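Local coordinates for protein prolyl-ACP dehydrogenase (Oscillatoria sp., PDB 4IRN) that probably oxidises a prolyl group carried on an acyl carrier protein, using bound FAD, in the biosynthesis of the cyanotoxin anatoxin-a, at residues 120-125 with 193-198. Residues are numbered along the deposited sequence; the frame is centred on the assembly and turned at random.
Sequences LIFAMN and YVTNGT. With FAD (flavin-adenine dinucleotide), chain I.
Ala123 and Asn196 make the polar joint between helix 118-138 of the N-terminal helical domain and the loop leaving strand 184-191 of the middle beta domain. ND2 of Asn196 donates to the backbone O of Ala123 at 2.9 Å, nearly straight (166°), with that oxygen close to the amide plane but the donor tilted from the carbonyl plane. OD1 of the same amide lies beside Ala123 CB; a side chain as small as alanine lets the amide come up against the helix. Asn196 sits within the type II beta turn from Val194 to Gly197, at a positive phi (75°) that asparagine tolerates well.

Thr195 lies obliquely against the end of the Phe122 ring with both branches: its methyl CG2, anti to the backbone N, is 3.7 Å from CE2, and OG1 is 3.5 Å from CZ. OG1 also donates to flavin N5 at 2.8 Å. The backbone N of Thr195 donates to flavin O4, 2.9 Å away. Phe122, with CG anti to its own N (chi1 165°), places its ring so that CZ lies 3.6 Å from flavin C6, at the ring edge. Tyr399 stacks on this ring.

Phe122, Ala123, Thr195 and Asn196 form the contact and are all buried; the loop reaches partial solvent exposure only at Thr198, which takes no part. In this acyl-CoA dehydrogenase fold, the two donors of Thr195 hold the flavin edge at O4 and N5 and would probably polarise the oxidised ring, making N5 a better hydride acceptor.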
loop_
_atom_site.group_PDB
_atom_site.type_symbol
_atom_site.label_atom_id
_atom_site.label_comp_id
_atom_site.label_asym_id
_atom_site.label_seq_id
_atom_site.Cartn_x
_atom_site.Cartn_y
_atom_site.Cartn_z
ATOM N N LEU A 120 -30.061 7.622 -0.353
ATOM C CA LEU A 120 -31.068 8.135 0.583
ATOM C C LEU A 120 -30.377 8.495 1.889
ATOM O O LEU A 120 -30.592 9.593 2.408
ATOM C CB LEU A 120 -32.194 7.104 0.823
ATOM C CG LEU A 120 -33.267 7.454 1.879
ATOM C CD1 LEU A 120 -34.371 8.350 1.309
ATOM C CD2 LEU A 120 -33.866 6.205 2.459
ATOM N N ILE A 121 -29.515 7.581 2.383
ATOM C CA ILE A 121 -28.719 7.750 3.597
ATOM C C ILE A 121 -27.880 9.049 3.510
ATOM O O ILE A 121 -27.884 9.839 4.459
ATOM C CB ILE A 121 -27.861 6.483 3.874
ATOM C CG1 ILE A 121 -28.751 5.258 4.223
ATOM C CG2 ILE A 121 -26.846 6.756 4.974
ATOM C CD1 ILE A 121 -28.081 3.866 4.042
ATOM N N PHE A 122 -27.203 9.278 2.358
ATOM C CA PHE A 122 -26.391 10.475 2.123
ATOM C C PHE A 122 -27.261 11.739 2.126
ATOM O O PHE A 122 -26.893 12.721 2.777
ATOM C CB PHE A 122 -25.545 10.340 0.840
ATOM C CG PHE A 122 -24.939 11.623 0.309
ATOM C CD1 PHE A 122 -24.044 12.364 1.076
ATOM C CD2 PHE A 122 -25.243 12.078 -0.970
ATOM C CE1 PHE A 122 -23.503 13.554 0.586
ATOM C CE2 PHE A 122 -24.679 13.254 -1.467
ATOM C CZ PHE A 122 -23.812 13.981 -0.690
ATOM N N ALA A 123 -28.422 11.697 1.432
ATOM C CA ALA A 123 -29.385 12.805 1.323
ATOM C C ALA A 123 -29.925 13.239 2.699
ATOM O O ALA A 123 -30.044 14.440 2.964
ATOM C CB ALA A 123 -30.531 12.408 0.412
ATOM N N MET A 124 -30.218 12.262 3.578
ATOM C CA MET A 124 -30.712 12.498 4.932
ATOM C C MET A 124 -29.628 13.080 5.858
ATOM O O MET A 124 -29.915 13.984 6.641
ATOM C CB MET A 124 -31.291 11.202 5.525
ATOM C CG MET A 124 -32.708 10.897 5.064
ATOM S SD MET A 124 -33.472 9.410 5.773
ATOM C CE MET A 124 -32.168 8.171 5.519
ATOM N N ASN A 125 -28.389 12.546 5.771
ATOM C CA ASN A 125 -27.246 12.986 6.575
ATOM C C ASN A 125 -26.821 14.408 6.231
ATOM O O ASN A 125 -26.426 15.159 7.126
ATOM C CB ASN A 125 -26.099 11.993 6.504
ATOM C CG ASN A 125 -26.272 10.866 7.500
ATOM O OD1 ASN A 125 -25.867 10.958 8.664
ATOM N ND2 ASN A 125 -26.954 9.805 7.095
ATOM N N TYR A 193 -22.997 21.663 -7.319
ATOM C CA TYR A 193 -23.206 20.564 -6.354
ATOM C C TYR A 193 -24.031 20.986 -5.119
ATOM O O TYR A 193 -23.461 21.411 -4.112
ATOM C CB TYR A 193 -21.898 19.849 -5.928
ATOM C CG TYR A 193 -20.935 19.570 -7.061
ATOM C CD1 TYR A 193 -21.251 18.655 -8.060
ATOM C CD2 TYR A 193 -19.699 20.207 -7.125
ATOM C CE1 TYR A 193 -20.374 18.409 -9.117
ATOM C CE2 TYR A 193 -18.808 19.956 -8.168
ATOM C CZ TYR A 193 -19.146 19.051 -9.158
ATOM O OH TYR A 193 -18.268 18.807 -10.188
ATOM N N VAL A 194 -25.366 20.889 -5.205
ATOM C CA VAL A 194 -26.249 21.244 -4.090
ATOM C C VAL A 194 -27.148 20.033 -3.788
ATOM O O VAL A 194 -28.217 19.897 -4.381
ATOM C CB VAL A 194 -27.049 22.567 -4.335
ATOM C CG1 VAL A 194 -27.866 22.960 -3.110
ATOM C CG2 VAL A 194 -26.135 23.717 -4.750
ATOM N N THR A 195 -26.696 19.144 -2.877
ATOM C CA THR A 195 -27.446 17.936 -2.488
ATOM C C THR A 195 -28.849 18.325 -2.018
ATOM O O THR A 195 -28.987 19.253 -1.217
ATOM C CB THR A 195 -26.665 17.096 -1.458
ATOM O OG1 THR A 195 -25.374 16.789 -1.980
ATOM C CG2 THR A 195 -27.372 15.801 -1.092
ATOM N N ASN A 196 -29.884 17.649 -2.571
ATOM C CA ASN A 196 -31.316 17.844 -2.278
ATOM C C ASN A 196 -31.948 19.105 -2.903
ATOM O O ASN A 196 -33.144 19.334 -2.715
ATOM C CB ASN A 196 -31.619 17.752 -0.759
ATOM C CG ASN A 196 -31.175 16.467 -0.094
ATOM O OD1 ASN A 196 -31.264 15.370 -0.670
ATOM N ND2 ASN A 196 -30.720 16.570 1.155
ATOM N N GLY A 197 -31.154 19.882 -3.644
ATOM C CA GLY A 197 -31.560 21.129 -4.287
ATOM C C GLY A 197 -32.903 21.116 -5.003
ATOM O O GLY A 197 -33.729 22.004 -4.781
ATOM N N THR A 198 -33.134 20.101 -5.853
ATOM C CA THR A 198 -34.366 19.946 -6.633
ATOM C C THR A 198 -35.630 19.590 -5.802
ATOM O O THR A 198 -36.745 19.674 -6.318
ATOM C CB THR A 198 -34.150 18.986 -7.820
ATOM O OG1 THR A 198 -33.311 17.906 -7.422
ATOM C CG2 THR A 198 -33.551 19.684 -9.026
HETATM P PA FAD I . -11.104 20.931 -6.250
HETATM O O1A FAD I . -11.392 21.576 -4.952
HETATM O O2A FAD I . -11.258 21.664 -7.573
HETATM O O5B FAD I . -9.601 20.449 -6.280
HETATM C C5B FAD I . -9.114 19.679 -7.392
HETATM C C4B FAD I . -8.190 18.618 -6.858
HETATM O O4B FAD I . -7.000 19.238 -6.346
HETATM C C3B FAD I . -8.776 17.737 -5.753
HETATM O O3B FAD I . -8.790 16.386 -6.188
HETATM C C2B FAD I . -7.883 17.958 -4.522
HETATM O O2B FAD I . -7.373 16.715 -4.064
HETATM C C1B FAD I . -6.708 18.793 -5.033
HETATM N N9A FAD I . -6.388 19.953 -4.201
HETATM C C8A FAD I . -7.042 21.156 -4.183
HETATM N N7A FAD I . -6.577 22.002 -3.295
HETATM C C5A FAD I . -5.545 21.312 -2.685
HETATM C C6A FAD I . -4.651 21.653 -1.640
HETATM N N6A FAD I . -4.655 22.831 -1.012
HETATM N N1A FAD I . -3.749 20.724 -1.257
HETATM C C2A FAD I . -3.736 19.546 -1.885
HETATM N N3A FAD I . -4.514 19.122 -2.885
HETATM C C4A FAD I . -5.410 20.046 -3.239
HETATM N N1 FAD I . -20.859 21.124 -1.734
HETATM C C2 FAD I . -21.778 21.927 -1.098
HETATM O O2 FAD I . -21.491 23.080 -0.775
HETATM N N3 FAD I . -23.061 21.453 -0.833
HETATM C C4 FAD I . -23.533 20.204 -1.157
HETATM O O4 FAD I . -24.690 19.894 -0.874
HETATM C C4X FAD I . -22.562 19.349 -1.842
HETATM N N5 FAD I . -22.948 18.150 -2.216
HETATM C C5X FAD I . -22.035 17.368 -2.925
HETATM C C6 FAD I . -22.431 16.089 -3.328
HETATM C C7 FAD I . -21.566 15.249 -4.021
HETATM C C7M FAD I . -22.000 13.845 -4.356
HETATM C C8 FAD I . -20.270 15.707 -4.343
HETATM C C8M FAD I . -19.289 14.837 -5.085
HETATM C C9 FAD I . -19.879 16.983 -3.960
HETATM C C9A FAD I . -20.729 17.826 -3.249
HETATM N N10 FAD I . -20.352 19.131 -2.826
HETATM C C10 FAD I . -21.231 19.904 -2.109
HETATM C "C1'" FAD I . -19.038 19.670 -3.244
HETATM C "C2'" FAD I . -17.918 18.869 -2.596
HETATM O "O2'" FAD I . -17.731 19.236 -1.231
HETATM C "C3'" FAD I . -16.628 19.001 -3.405
HETATM O "O3'" FAD I . -16.299 17.735 -3.974
HETATM C "C4'" FAD I . -15.432 19.530 -2.613
HETATM O "O4'" FAD I . -15.732 20.823 -2.083
HETATM C "C5'" FAD I . -14.138 19.521 -3.407
HETATM O "O5'" FAD I . -14.201 20.469 -4.485
HETATM P P FAD I . -13.800 20.015 -5.974
HETATM O O1P FAD I . -14.281 18.646 -6.280
HETATM O O2P FAD I . -14.359 21.227 -6.679
HETATM O O3P FAD I . -12.248 19.791 -6.294
#